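Local atomic coordinates of aldo-keto reductase AKR2E4 (PDB entry 3WCZ), a protein that reduces 3-dehydroecdysone with NADPH as an aldo-keto reductase of the silkworm, and may take part in regulating molting. Residues T54-G65 / Q103-L111; D91-L102 / Y117-P127. One frame throughout, in Å; residues are numbered along the deposited sequence. Where two conformers were deposited one is given.

Contact 1 of 2, residues T54-G65 / Q103-L111; sequences TAAVYQDEEQVG and QESLKKLGL. With NAP (NADP nicotinamide-adenine-dinucleotide phosphate), chain B.
Glu61 and Ser105 make the one direct hydrogen bond between residues 54-65 and 103-111. Ser105 OG donates to Glu61 OE2 at 2.7 Å, on the syn side of the carboxylate and 18° out of its plane. The CG of Glu61 lies anti to its carbonyl carbon (chi1 -75°), and the extended chain carries the acid across to the serine. Thr86 gives OE2 a second hydrogen bond, so two hydroxyls grip one buried oxygen. OE1 rests on the aliphatic part of Lys108, 3.6 Å from its CD. The ammonium group of Lys108 leads away to a salt bridge with Glu104. An alanine in place of Glu61 is likely to leave the hydroxyls of Ser105 and Thr86 without their shared acceptor.

The apolar contacts centre on Leu109. Its CD2 sits 3.8 Å from Glu61 CB and also 3.8 Å from Val64 CG1.

Backbones come close where the helices meet. Glu62 CA makes a CH...O contact of 3.5 Å with Lys108 O. Gly65 CA lies 3.3 Å from Leu109 O, and a CB at Gly65 would clash with that oxygen. One water joins Glu62 O to Lys108 O, and another joins Gly65 O to Leu109 O.

The axes of the short helix segments 61-65 and 103-109 approach to 7.9 Å, with their N-to-C directions 47° apart. They belong to successive outer helices of the TIM barrel. Beneath them, Ser105 touches Thr86 of strand 83-88 and Leu109 touches Ile114 of strand 114-119. Val64 also meets Val37 of helix 35-46.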
loop_
_atom_site.group_PDB
_atom_site.type_symbol
_atom_site.label_atom_id
_atom_site.label_comp_id
_atom_site.label_asym_id
_atom_site.label_seq_id
_atom_site.Cartn_x
_atom_site.Cartn_y
_atom_site.Cartn_z
ATOM N N THR A 54 -0.938 6.937 0.558
ATOM C CA THR A 54 -2.110 7.564 1.130
ATOM C C THR A 54 -3.319 7.275 0.258
ATOM O O THR A 54 -3.269 6.432 -0.630
ATOM C CB THR A 54 -1.845 9.080 1.370
ATOM O OG1 THR A 54 -2.884 9.657 2.178
ATOM C CG2 THR A 54 -1.746 9.872 0.106
ATOM N N ALA A 55 -4.433 7.956 0.543
ATOM C CA ALA A 55 -5.689 7.711 -0.172
ATOM C C ALA A 55 -6.654 8.831 0.113
ATOM O O ALA A 55 -6.653 9.405 1.206
ATOM C CB ALA A 55 -6.310 6.405 0.242
ATOM N N ALA A 56 -7.491 9.151 -0.872
ATOM C CA ALA A 56 -8.542 10.139 -0.649
ATOM C C ALA A 56 -9.394 9.774 0.573
ATOM O O ALA A 56 -9.716 10.632 1.421
ATOM C CB ALA A 56 -9.410 10.266 -1.902
ATOM N N VAL A 57 -9.750 8.498 0.686
ATOM C CA VAL A 57 -10.681 8.075 1.732
ATOM C C VAL A 57 -10.079 8.198 3.144
ATOM O O VAL A 57 -10.819 8.197 4.140
ATOM C CB VAL A 57 -11.204 6.646 1.445
ATOM C CG1 VAL A 57 -10.178 5.598 1.862
ATOM C CG2 VAL A 57 -12.542 6.419 2.125
ATOM N N TYR A 58 -8.749 8.284 3.265
ATOM C CA TYR A 58 -8.146 8.432 4.577
ATOM C C TYR A 58 -8.357 9.811 5.178
ATOM O O TYR A 58 -8.143 10.001 6.368
ATOM C CB TYR A 58 -6.635 8.134 4.558
ATOM C CG TYR A 58 -6.239 6.797 4.001
ATOM C CD1 TYR A 58 -7.132 5.766 3.920
ATOM C CD2 TYR A 58 -4.913 6.550 3.625
ATOM C CE1 TYR A 58 -6.753 4.533 3.400
ATOM C CE2 TYR A 58 -4.522 5.338 3.107
ATOM C CZ TYR A 58 -5.437 4.328 2.985
ATOM O OH TYR A 58 -5.048 3.115 2.446
ATOM N N GLN A 59 -8.743 10.757 4.343
ATOM C CA GLN A 59 -9.013 12.133 4.749
ATOM C C GLN A 59 -7.797 12.768 5.401
ATOM O O GLN A 59 -7.911 13.665 6.242
ATOM C CB GLN A 59 -10.231 12.230 5.691
ATOM C CG GLN A 59 -11.515 11.660 5.117
ATOM C CD GLN A 59 -11.942 12.284 3.792
ATOM O OE1 GLN A 59 -12.546 11.598 2.963
ATOM N NE2 GLN A 59 -11.659 13.577 3.580
ATOM N N ASP A 60 -6.612 12.326 4.999
ATOM C CA ASP A 60 -5.364 12.885 5.542
ATOM C C ASP A 60 -4.373 13.279 4.467
ATOM O O ASP A 60 -3.204 13.483 4.764
ATOM C CB ASP A 60 -4.706 11.988 6.625
ATOM C CG ASP A 60 -4.230 10.642 6.114
ATOM O OD1 ASP A 60 -4.195 10.377 4.893
ATOM O OD2 ASP A 60 -3.819 9.844 7.006
ATOM N N GLU A 61 -4.821 13.427 3.224
ATOM C CA GLU A 61 -3.931 13.923 2.181
ATOM C C GLU A 61 -3.373 15.295 2.524
ATOM O O GLU A 61 -2.232 15.626 2.163
ATOM C CB GLU A 61 -4.614 13.925 0.800
ATOM C CG GLU A 61 -4.750 12.527 0.183
ATOM C CD GLU A 61 -5.721 12.476 -0.968
ATOM O OE1 GLU A 61 -6.761 13.160 -0.882
ATOM O OE2 GLU A 61 -5.440 11.743 -1.936
ATOM N N GLU A 62 -4.177 16.107 3.222
ATOM C CA GLU A 62 -3.696 17.419 3.606
ATOM C C GLU A 62 -2.475 17.301 4.526
ATOM O O GLU A 62 -1.479 18.020 4.343
ATOM C CB GLU A 62 -4.825 18.199 4.298
ATOM C CG GLU A 62 -4.415 19.511 4.960
ATOM C CD GLU A 62 -5.600 20.234 5.610
ATOM O OE1 GLU A 62 -6.746 19.734 5.510
ATOM O OE2 GLU A 62 -5.390 21.312 6.204
ATOM N N GLN A 63 -2.537 16.398 5.498
ATOM C CA GLN A 63 -1.432 16.182 6.429
ATOM C C GLN A 63 -0.207 15.618 5.695
ATOM O O GLN A 63 0.927 16.021 5.949
ATOM C CB GLN A 63 -1.830 15.225 7.540
ATOM C CG GLN A 63 -2.693 15.839 8.625
ATOM C CD GLN A 63 -4.041 16.308 8.124
ATOM O OE1 GLN A 63 -4.707 15.637 7.344
ATOM N NE2 GLN A 63 -4.452 17.496 8.571
ATOM N N VAL A 64 -0.431 14.670 4.789
ATOM C CA VAL A 64 0.649 14.148 3.977
ATOM C C VAL A 64 1.308 15.274 3.187
ATOM O O VAL A 64 2.530 15.371 3.129
ATOM C CB VAL A 64 0.144 13.029 3.059
ATOM C CG1 VAL A 64 1.232 12.615 2.107
ATOM C CG2 VAL A 64 -0.345 11.846 3.863
ATOM N N GLY A 65 0.488 16.135 2.594
ATOM C CA GLY A 65 1.009 17.266 1.873
ATOM C C GLY A 65 1.780 18.233 2.733
ATOM O O GLY A 65 2.781 18.780 2.302
ATOM N N GLN A 103 -7.289 15.421 -9.448
ATOM C CA GLN A 103 -6.955 16.825 -9.280
ATOM C C GLN A 103 -7.299 17.292 -7.863
ATOM O O GLN A 103 -6.582 18.106 -7.278
ATOM C CB GLN A 103 -7.703 17.667 -10.318
ATOM C CG GLN A 103 -7.239 17.435 -11.747
ATOM C CD GLN A 103 -8.143 18.111 -12.791
ATOM O OE1 GLN A 103 -9.360 18.078 -12.676
ATOM N NE2 GLN A 103 -7.536 18.703 -13.804
ATOM N N GLU A 104 -8.389 16.780 -7.303
ATOM C CA GLU A 104 -8.748 17.099 -5.936
ATOM C C GLU A 104 -7.699 16.558 -4.960
ATOM O O GLU A 104 -7.271 17.261 -4.027
ATOM C CB GLU A 104 -10.154 16.570 -5.621
ATOM C CG GLU A 104 -10.616 16.740 -4.219
ATOM C CD GLU A 104 -12.083 16.357 -4.058
ATOM O OE1 GLU A 104 -12.844 16.505 -5.050
ATOM O OE2 GLU A 104 -12.474 15.921 -2.952
ATOM N N SER A 105 -7.279 15.306 -5.132
ATOM C CA SER A 105 -6.206 14.755 -4.308
ATOM C C SER A 105 -4.931 15.590 -4.409
ATOM O O SER A 105 -4.281 15.871 -3.390
ATOM C CB SER A 105 -5.920 13.315 -4.719
ATOM O OG SER A 105 -6.830 12.411 -4.151
ATOM N N LEU A 106 -4.547 15.936 -5.628
ATOM C CA LEU A 106 -3.362 16.731 -5.845
ATOM C C LEU A 106 -3.438 18.090 -5.158
ATOM O O LEU A 106 -2.437 18.568 -4.624
ATOM C CB LEU A 106 -3.110 16.931 -7.332
ATOM C CG LEU A 106 -2.686 15.667 -8.086
ATOM C CD1 LEU A 106 -2.620 15.926 -9.594
ATOM C CD2 LEU A 106 -1.333 15.109 -7.625
ATOM N N LYS A 107 -4.596 18.734 -5.200
ATOM C CA LYS A 107 -4.768 19.999 -4.495
ATOM C C LYS A 107 -4.563 19.814 -2.975
ATOM O O LYS A 107 -3.859 20.606 -2.334
ATOM C CB LYS A 107 -6.137 20.623 -4.820
ATOM C CG LYS A 107 -6.309 22.048 -4.298
ATOM C CD LYS A 107 -7.614 22.630 -4.814
ATOM C CE LYS A 107 -7.780 24.104 -4.474
ATOM N NZ LYS A 107 -9.089 24.626 -5.020
ATOM N N LYS A 108 -5.156 18.775 -2.391
ATOM C CA LYS A 108 -4.968 18.527 -0.976
ATOM C C LYS A 108 -3.513 18.243 -0.638
ATOM O O LYS A 108 -3.013 18.672 0.399
ATOM C CB LYS A 108 -5.815 17.349 -0.550
ATOM C CG LYS A 108 -7.295 17.646 -0.544
ATOM C CD LYS A 108 -8.098 16.432 -0.126
ATOM C CE LYS A 108 -9.581 16.762 0.059
ATOM N NZ LYS A 108 -10.260 17.175 -1.189
ATOM N N LEU A 109 -2.836 17.493 -1.502
ATOM C CA LEU A 109 -1.435 17.110 -1.294
ATOM C C LEU A 109 -0.460 18.233 -1.576
ATOM O O LEU A 109 0.713 18.112 -1.273
ATOM C CB LEU A 109 -1.074 15.876 -2.157
ATOM C CG LEU A 109 -1.735 14.546 -1.788
ATOM C CD1 LEU A 109 -1.672 13.563 -2.966
ATOM C CD2 LEU A 109 -1.078 13.968 -0.561
ATOM N N GLY A 110 -0.921 19.299 -2.218
ATOM C CA GLY A 110 -0.034 20.370 -2.647
ATOM C C GLY A 110 0.951 19.961 -3.734
ATOM O O GLY A 110 2.059 20.487 -3.791
ATOM N N LEU A 111 0.549 19.026 -4.601
ATOM C CA LEU A 111 1.409 18.473 -5.657
ATOM C C LEU A 111 0.852 18.765 -7.046
ATOM O O LEU A 111 -0.349 18.993 -7.181
ATOM C CB LEU A 111 1.542 16.950 -5.490
ATOM C CG LEU A 111 2.056 16.504 -4.122
ATOM C CD1 LEU A 111 2.118 14.968 -4.108
ATOM C CD2 LEU A 111 3.409 17.112 -3.766
HETATM P PA NAP B . 0.188 -1.979 9.651
HETATM O O1A NAP B . 1.305 -1.235 9.045
HETATM O O2A NAP B . -0.183 -3.323 9.253
HETATM O O5B NAP B . 0.201 -1.941 11.211
HETATM C C5B NAP B . 0.376 -0.743 11.907
HETATM C C4B NAP B . 0.465 -0.910 13.416
HETATM O O4B NAP B . 1.718 -1.535 13.755
HETATM C C3B NAP B . 0.361 0.326 14.224
HETATM O O3B NAP B . -0.371 0.003 15.382
HETATM C C2B NAP B . 1.747 0.645 14.518
HETATM O O2B NAP B . 1.932 1.430 15.679
HETATM C C1B NAP B . 2.393 -0.706 14.670
HETATM N N9A NAP B . 3.798 -0.803 14.338
HETATM C C8A NAP B . 4.401 -0.207 13.287
HETATM N N7A NAP B . 5.660 -0.580 13.181
HETATM C C5A NAP B . 5.915 -1.453 14.206
HETATM C C6A NAP B . 7.050 -2.165 14.604
HETATM N N6A NAP B . 8.294 -2.080 13.971
HETATM N N1A NAP B . 6.919 -2.948 15.689
HETATM C C2A NAP B . 5.755 -3.051 16.331
HETATM N N3A NAP B . 4.641 -2.393 15.970
HETATM C C4A NAP B . 4.723 -1.600 14.891
HETATM O O3 NAP B . -1.111 -1.030 9.458
HETATM P PN NAP B . -2.250 -0.745 8.382
HETATM O O1N NAP B . -2.558 0.699 8.532
HETATM O O2N NAP B . -3.333 -1.746 8.585
HETATM O O5D NAP B . -1.625 -1.035 6.950
HETATM C C5D NAP B . -0.543 -0.303 6.479
HETATM C C4D NAP B . -0.853 0.683 5.345
HETATM O O4D NAP B . -1.296 0.009 4.182
HETATM C C3D NAP B . -1.962 1.644 5.633
HETATM O O3D NAP B . -1.598 2.636 6.571
HETATM C C2D NAP B . -2.283 2.124 4.306
HETATM O O2D NAP B . -1.305 3.013 3.845
HETATM C C1D NAP B . -2.262 0.832 3.519
HETATM N N1N NAP B . -3.510 0.071 3.385
HETATM C C2N NAP B . -4.158 0.038 2.207
HETATM C C3N NAP B . -5.315 -0.688 2.078
HETATM C C7N NAP B . -5.940 -0.713 0.735
HETATM O O7N NAP B . -5.294 -0.477 -0.315
HETATM N N7N NAP B . -7.217 -1.146 0.681
HETATM C C4N NAP B . -5.889 -1.348 3.181
HETATM C C5N NAP B . -5.201 -1.325 4.401
HETATM C C6N NAP B . -4.015 -0.603 4.453
HETATM P P2B NAP B . 2.735 2.816 15.664
HETATM O O1X NAP B . 2.589 3.322 17.113
HETATM O O2X NAP B . 4.139 2.522 15.360
HETATM O O3X NAP B . 2.060 3.715 14.658
HETATM O O HOH W 1 -1.219 19.755 2.145
HETATM O O HOH W 2 3.019 19.383 -0.458
#

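Contact 2 of 2, residues D91-L102 / Y117-P127; sequences DKHARDQVVPAL and YLIHFPIATKP. With NAP (NADP nicotinamide-adenine-dinucleotide phosphate), chain B.
His93 reaches from the segment ahead of helix 95-109 into the turn formed by residues 119-124. Its CB starts 3.9 Å from the methyl CB of Ala124, whose CA lies over one face of the imidazole. ND1 shares a water with Pro122 O, the water lying in the ring plane at 2.7 Å from ND1. CE1 comes next, 2.9 Å from Phe121 O at the ring edge and close to Ile123 O as well. NE2, at the far end, touches Ile119 CG2 and holds a second water, which accepts a hydrogen bond from Phe121 N.

On the helix itself, Leu102 covers one face of the Tyr117 ring. Its CD1 makes a CH-pi contact, 3.8 Å from the ring centroid and 10° off the normal. Leu102 CB lies 3.7 Å from Tyr117 CE2, while Val98 CG1 comes at the ring edge. Tyr117 CG is anti to the backbone N (chi1 -158°), which sends the ring from its strand toward the helix. At the other end, Asp91 CA makes a CH...O contact of 3.2 Å with Thr125 O.

The contact joins helix 95-109, strand 114-119 of the same beta-alpha-beta unit and the turn after it. No direct hydrogen bond crosses it. Apolar packing holds helix to strand. Two water bridges join His93 to the turn, whose His120 and Phe121 line the NADP pocket.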
loop_
_atom_site.group_PDB
_atom_site.type_symbol
_atom_site.label_atom_id
_atom_site.label_comp_id
_atom_site.label_asym_id
_atom_site.label_seq_id
_atom_site.Cartn_x
_atom_site.Cartn_y
_atom_site.Cartn_z
ATOM N N ASP A 91 -16.606 5.984 -4.964
ATOM C CA ASP A 91 -17.702 6.814 -5.496
ATOM C C ASP A 91 -17.280 7.676 -6.678
ATOM O O ASP A 91 -18.026 8.542 -7.128
ATOM C CB ASP A 91 -18.346 7.681 -4.402
ATOM C CG ASP A 91 -17.404 8.704 -3.800
ATOM O OD1 ASP A 91 -16.172 8.595 -3.930
ATOM O OD2 ASP A 91 -17.922 9.642 -3.136
ATOM N N LYS A 92 -16.085 7.431 -7.203
ATOM C CA LYS A 92 -15.547 8.198 -8.311
ATOM C C LYS A 92 -15.153 7.303 -9.481
ATOM O O LYS A 92 -14.152 7.561 -10.174
ATOM C CB LYS A 92 -14.330 9.040 -7.894
ATOM C CG LYS A 92 -14.593 10.033 -6.748
ATOM C CD LYS A 92 -15.628 11.089 -7.070
ATOM C CE LYS A 92 -15.803 12.021 -5.874
ATOM N NZ LYS A 92 -16.733 13.103 -6.153
ATOM N N HIS A 93 -15.946 6.266 -9.737
ATOM C CA HIS A 93 -15.577 5.277 -10.737
ATOM C C HIS A 93 -16.013 5.572 -12.171
ATOM O O HIS A 93 -15.548 4.916 -13.102
ATOM C CB HIS A 93 -16.033 3.885 -10.306
ATOM C CG HIS A 93 -15.084 3.212 -9.365
ATOM N ND1 HIS A 93 -14.900 1.852 -9.373
ATOM C CD2 HIS A 93 -14.239 3.702 -8.426
ATOM C CE1 HIS A 93 -13.997 1.523 -8.457
ATOM N NE2 HIS A 93 -13.595 2.629 -7.856
ATOM N N ALA A 94 -16.941 6.503 -12.385
ATOM C CA ALA A 94 -17.286 6.802 -13.774
ATOM C C ALA A 94 -16.071 7.380 -14.473
ATOM O O ALA A 94 -15.286 8.092 -13.865
ATOM C CB ALA A 94 -18.466 7.753 -13.832
ATOM N N ARG A 95 -15.931 7.120 -15.767
ATOM C CA ARG A 95 -14.735 7.550 -16.476
ATOM C C ARG A 95 -14.406 9.022 -16.215
ATOM O O ARG A 95 -13.276 9.373 -15.901
ATOM C CB ARG A 95 -14.860 7.267 -17.985
ATOM C CG ARG A 95 -13.692 7.797 -18.829
ATOM C CD ARG A 95 -13.980 9.144 -19.485
ATOM N NE ARG A 95 -15.254 9.150 -20.210
ATOM C CZ ARG A 95 -15.417 8.702 -21.450
ATOM N NH1 ARG A 95 -14.388 8.210 -22.135
ATOM N NH2 ARG A 95 -16.620 8.749 -22.006
ATOM N N ASP A 96 -15.408 9.876 -16.369
ATOM C CA ASP A 96 -15.232 11.326 -16.283
ATOM C C ASP A 96 -14.950 11.843 -14.892
ATOM O O ASP A 96 -14.593 12.994 -14.748
ATOM C CB ASP A 96 -16.477 12.019 -16.825
ATOM C CG ASP A 96 -16.768 11.641 -18.255
ATOM O OD1 ASP A 96 -17.060 10.456 -18.487
ATOM O OD2 ASP A 96 -16.723 12.550 -19.119
ATOM N N GLN A 97 -15.083 10.992 -13.877
ATOM C CA GLN A 97 -14.814 11.400 -12.495
ATOM C C GLN A 97 -13.355 11.209 -12.102
ATOM O O GLN A 97 -12.909 11.783 -11.114
ATOM C CB GLN A 97 -15.675 10.595 -11.528
ATOM C CG GLN A 97 -17.132 10.889 -11.643
ATOM C CD GLN A 97 -17.895 10.013 -10.660
ATOM O OE1 GLN A 97 -17.982 8.782 -10.828
ATOM N NE2 GLN A 97 -18.428 10.633 -9.602
ATOM N N VAL A 98 -12.618 10.404 -12.850
ATOM C CA VAL A 98 -11.286 9.984 -12.418
ATOM C C VAL A 98 -10.312 11.160 -12.403
ATOM O O VAL A 98 -9.637 11.410 -11.377
ATOM C CB VAL A 98 -10.773 8.796 -13.271
ATOM C CG1 VAL A 98 -9.350 8.389 -12.883
ATOM C CG2 VAL A 98 -11.717 7.601 -13.149
ATOM N N VAL A 99 -10.200 11.894 -13.497
ATOM C CA VAL A 99 -9.272 13.005 -13.545
ATOM C C VAL A 99 -9.616 14.069 -12.488
ATOM O O VAL A 99 -8.721 14.512 -11.768
ATOM C CB VAL A 99 -9.102 13.561 -14.998
ATOM C CG1 VAL A 99 -8.367 14.891 -15.010
ATOM C CG2 VAL A 99 -8.349 12.542 -15.855
ATOM N N PRO A 100 -10.897 14.498 -12.392
ATOM C CA PRO A 100 -11.212 15.470 -11.345
ATOM C C PRO A 100 -10.925 14.958 -9.929
ATOM O O PRO A 100 -10.513 15.748 -9.071
ATOM C CB PRO A 100 -12.709 15.744 -11.574
ATOM C CG PRO A 100 -12.894 15.523 -13.043
ATOM C CD PRO A 100 -11.996 14.355 -13.367
ATOM N N ALA A 101 -11.157 13.675 -9.671
ATOM C CA ALA A 101 -10.861 13.152 -8.339
ATOM C C ALA A 101 -9.355 13.233 -8.059
ATOM O O ALA A 101 -8.927 13.552 -6.944
ATOM C CB ALA A 101 -11.351 11.719 -8.193
ATOM N N LEU A 102 -8.560 12.938 -9.073
ATOM C CA LEU A 102 -7.101 13.046 -8.926
ATOM C C LEU A 102 -6.683 14.498 -8.702
ATOM O O LEU A 102 -5.833 14.790 -7.850
ATOM C CB LEU A 102 -6.386 12.455 -10.120
ATOM C CG LEU A 102 -4.861 12.619 -10.156
ATOM C CD1 LEU A 102 -4.194 12.055 -8.917
ATOM C CD2 LEU A 102 -4.295 11.922 -11.356
ATOM N N TYR A 117 -1.162 6.430 -9.063
ATOM C CA TYR A 117 -2.587 6.508 -8.744
ATOM C C TYR A 117 -3.186 5.124 -8.867
ATOM O O TYR A 117 -2.981 4.423 -9.861
ATOM C CB TYR A 117 -3.287 7.456 -9.691
ATOM C CG TYR A 117 -4.588 8.034 -9.203
ATOM C CD1 TYR A 117 -4.768 8.403 -7.884
ATOM C CD2 TYR A 117 -5.641 8.277 -10.074
ATOM C CE1 TYR A 117 -5.945 8.981 -7.443
ATOM C CE2 TYR A 117 -6.823 8.847 -9.643
ATOM C CZ TYR A 117 -6.965 9.201 -8.325
ATOM O OH TYR A 117 -8.148 9.803 -7.936
ATOM N N LEU A 118 -3.924 4.711 -7.831
ATOM C CA LEU A 118 -4.545 3.393 -7.763
ATOM C C LEU A 118 -6.049 3.477 -7.694
ATOM O O LEU A 118 -6.589 4.310 -6.953
ATOM C CB LEU A 118 -4.082 2.658 -6.503
ATOM C CG LEU A 118 -2.570 2.454 -6.369
ATOM C CD1 LEU A 118 -2.272 1.763 -5.047
ATOM C CD2 LEU A 118 -1.999 1.653 -7.494
ATOM N N ILE A 119 -6.719 2.554 -8.378
ATOM C CA ILE A 119 -8.128 2.338 -8.111
ATOM C C ILE A 119 -8.198 1.616 -6.757
ATOM O O ILE A 119 -7.645 0.515 -6.618
ATOM C CB ILE A 119 -8.798 1.469 -9.194
ATOM C CG1 ILE A 119 -8.633 2.089 -10.584
ATOM C CG2 ILE A 119 -10.277 1.265 -8.838
ATOM C CD1 ILE A 119 -9.378 1.298 -11.663
ATOM N N HIS A 120 -8.850 2.197 -5.756
ATOM C CA HIS A 120 -8.753 1.686 -4.381
ATOM C C HIS A 120 -9.415 0.316 -4.217
ATOM O O HIS A 120 -8.885 -0.556 -3.534
ATOM C CB HIS A 120 -9.365 2.731 -3.416
ATOM C CG HIS A 120 -8.883 2.625 -2.002
ATOM N ND1 HIS A 120 -8.725 3.728 -1.195
ATOM C CD2 HIS A 120 -8.555 1.547 -1.247
ATOM C CE1 HIS A 120 -8.314 3.329 0.003
ATOM N NE2 HIS A 120 -8.185 2.014 -0.011
ATOM N N PHE A 121 -10.581 0.134 -4.844
ATOM C CA PHE A 121 -11.272 -1.155 -4.918
ATOM C C PHE A 121 -11.925 -1.295 -6.289
ATOM O O PHE A 121 -12.270 -0.280 -6.935
ATOM C CB PHE A 121 -12.412 -1.269 -3.882
ATOM C CG PHE A 121 -11.953 -1.436 -2.466
ATOM C CD1 PHE A 121 -11.724 -0.326 -1.688
ATOM C CD2 PHE A 121 -11.809 -2.693 -1.910
ATOM C CE1 PHE A 121 -11.302 -0.461 -0.360
ATOM C CE2 PHE A 121 -11.356 -2.855 -0.597
ATOM C CZ PHE A 121 -11.120 -1.733 0.178
ATOM N N PRO A 122 -12.235 -2.536 -6.689
ATOM C CA PRO A 122 -12.926 -2.725 -7.978
ATOM C C PRO A 122 -14.426 -2.439 -7.880
ATOM O O PRO A 122 -15.089 -2.437 -8.910
ATOM C CB PRO A 122 -12.661 -4.200 -8.322
ATOM C CG PRO A 122 -12.418 -4.876 -6.987
ATOM C CD PRO A 122 -11.751 -3.808 -6.124
ATOM N N ILE A 123 -14.937 -2.242 -6.684
ATOM C CA ILE A 123 -16.333 -1.937 -6.414
ATOM C C ILE A 123 -16.585 -0.463 -6.658
ATOM O O ILE A 123 -15.766 0.391 -6.334
ATOM C CB ILE A 123 -16.668 -2.256 -4.932
ATOM C CG1 ILE A 123 -16.397 -3.736 -4.635
ATOM C CG2 ILE A 123 -18.081 -1.906 -4.598
ATOM C CD1 ILE A 123 -16.291 -4.026 -3.137
ATOM N N ALA A 124 -17.764 -0.168 -7.211
ATOM C CA ALA A 124 -18.239 1.209 -7.395
ATOM C C ALA A 124 -19.425 1.418 -6.461
ATOM O O ALA A 124 -20.293 0.548 -6.351
ATOM C CB ALA A 124 -18.647 1.453 -8.815
ATOM N N THR A 125 -19.464 2.564 -5.794
ATOM C CA THR A 125 -20.586 2.911 -4.932
ATOM C C THR A 125 -21.051 4.321 -5.244
ATOM O O THR A 125 -20.385 5.101 -5.934
ATOM C CB THR A 125 -20.245 2.808 -3.440
ATOM O OG1 THR A 125 -19.251 3.783 -3.113
ATOM C CG2 THR A 125 -19.736 1.421 -3.113
ATOM N N LYS A 126 -22.261 4.621 -4.787
ATOM C CA LYS A 126 -22.727 5.983 -4.743
ATOM C C LYS A 126 -22.137 6.626 -3.481
ATOM O O LYS A 126 -21.549 5.947 -2.635
ATOM C CB LYS A 126 -24.263 6.010 -4.736
ATOM C CG LYS A 126 -24.931 5.235 -5.883
ATOM C CD LYS A 126 -24.693 5.865 -7.216
ATOM C CE LYS A 126 -25.640 5.306 -8.296
ATOM N NZ LYS A 126 -27.068 5.785 -8.185
ATOM N N PRO A 127 -22.233 7.947 -3.382
ATOM C CA PRO A 127 -21.513 8.598 -2.289
ATOM C C PRO A 127 -21.990 8.157 -0.901
ATOM O O PRO A 127 -21.258 8.348 0.084
ATOM C CB PRO A 127 -21.796 10.080 -2.528
ATOM C CG PRO A 127 -22.063 10.188 -3.981
ATOM C CD PRO A 127 -22.761 8.906 -4.357
HETATM P PA NAP B . 0.188 -1.979 9.651
HETATM O O1A NAP B . 1.305 -1.235 9.045
HETATM O O2A NAP B . -0.183 -3.323 9.253
HETATM O O5B NAP B . 0.201 -1.941 11.211
HETATM C C5B NAP B . 0.376 -0.743 11.907
HETATM C C4B NAP B . 0.465 -0.910 13.416
HETATM O O4B NAP B . 1.718 -1.535 13.755
HETATM C C3B NAP B . 0.361 0.326 14.224
HETATM O O3B NAP B . -0.371 0.003 15.382
HETATM C C2B NAP B . 1.747 0.645 14.518
HETATM O O2B NAP B . 1.932 1.430 15.679
HETATM C C1B NAP B . 2.393 -0.706 14.670
HETATM N N9A NAP B . 3.798 -0.803 14.338
HETATM C C8A NAP B . 4.401 -0.207 13.287
HETATM N N7A NAP B . 5.660 -0.580 13.181
HETATM C C5A NAP B . 5.915 -1.453 14.206
HETATM C C6A NAP B . 7.050 -2.165 14.604
HETATM N N6A NAP B . 8.294 -2.080 13.971
HETATM N N1A NAP B . 6.919 -2.948 15.689
HETATM C C2A NAP B . 5.755 -3.051 16.331
HETATM N N3A NAP B . 4.641 -2.393 15.970
HETATM C C4A NAP B . 4.723 -1.600 14.891
HETATM O O3 NAP B . -1.111 -1.030 9.458
HETATM P PN NAP B . -2.250 -0.745 8.382
HETATM O O1N NAP B . -2.558 0.699 8.532
HETATM O O2N NAP B . -3.333 -1.746 8.585
HETATM O O5D NAP B . -1.625 -1.035 6.950
HETATM C C5D NAP B . -0.543 -0.303 6.479
HETATM C C4D NAP B . -0.853 0.683 5.345
HETATM O O4D NAP B . -1.296 0.009 4.182
HETATM C C3D NAP B . -1.962 1.644 5.633
HETATM O O3D NAP B . -1.598 2.636 6.571
HETATM C C2D NAP B . -2.283 2.124 4.306
HETATM O O2D NAP B . -1.305 3.013 3.845
HETATM C C1D NAP B . -2.262 0.832 3.519
HETATM N N1N NAP B . -3.510 0.071 3.385
HETATM C C2N NAP B . -4.158 0.038 2.207
HETATM C C3N NAP B . -5.315 -0.688 2.078
HETATM C C7N NAP B . -5.940 -0.713 0.735
HETATM O O7N NAP B . -5.294 -0.477 -0.315
HETATM N N7N NAP B . -7.217 -1.146 0.681
HETATM C C4N NAP B . -5.889 -1.348 3.181
HETATM C C5N NAP B . -5.201 -1.325 4.401
HETATM C C6N NAP B . -4.015 -0.603 4.453
HETATM P P2B NAP B . 2.735 2.816 15.664
HETATM O O1X NAP B . 2.589 3.322 17.113
HETATM O O2X NAP B . 4.139 2.522 15.360
HETATM O O3X NAP B . 2.060 3.715 14.658
HETATM O O HOH W 3 -12.043 2.752 -5.651
HETATM O O HOH W 4 -18.332 5.209 -8.585
HETATM O O HOH W 5 -15.872 -0.389 -10.635
#

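How the contacts relate
Contacts 1 and 2 share helix 95-109, and their centres are 15 Å apart. Contact 1 sets the C-terminal part of that helix against the preceding helix, 61-73, and contact 2 uses its N-terminal part against the following strand and turn. They meet directly at His120: its CE1 lies 3.5 Å from Val57 CG1 and 3.9 Å from Tyr58 CE1. Both also reach the cofactor. Tyr58, the proton donor by similarity, has its OH 3.2 Å from NAP C2N, and this OH is hydrogen-bonded to Lys87. His120 NE2 is 3.4 Å from NAP N7N of the carboxamide. The two contacts therefore supply neighbouring parts of the nicotinamide site at one mouth of the barrel.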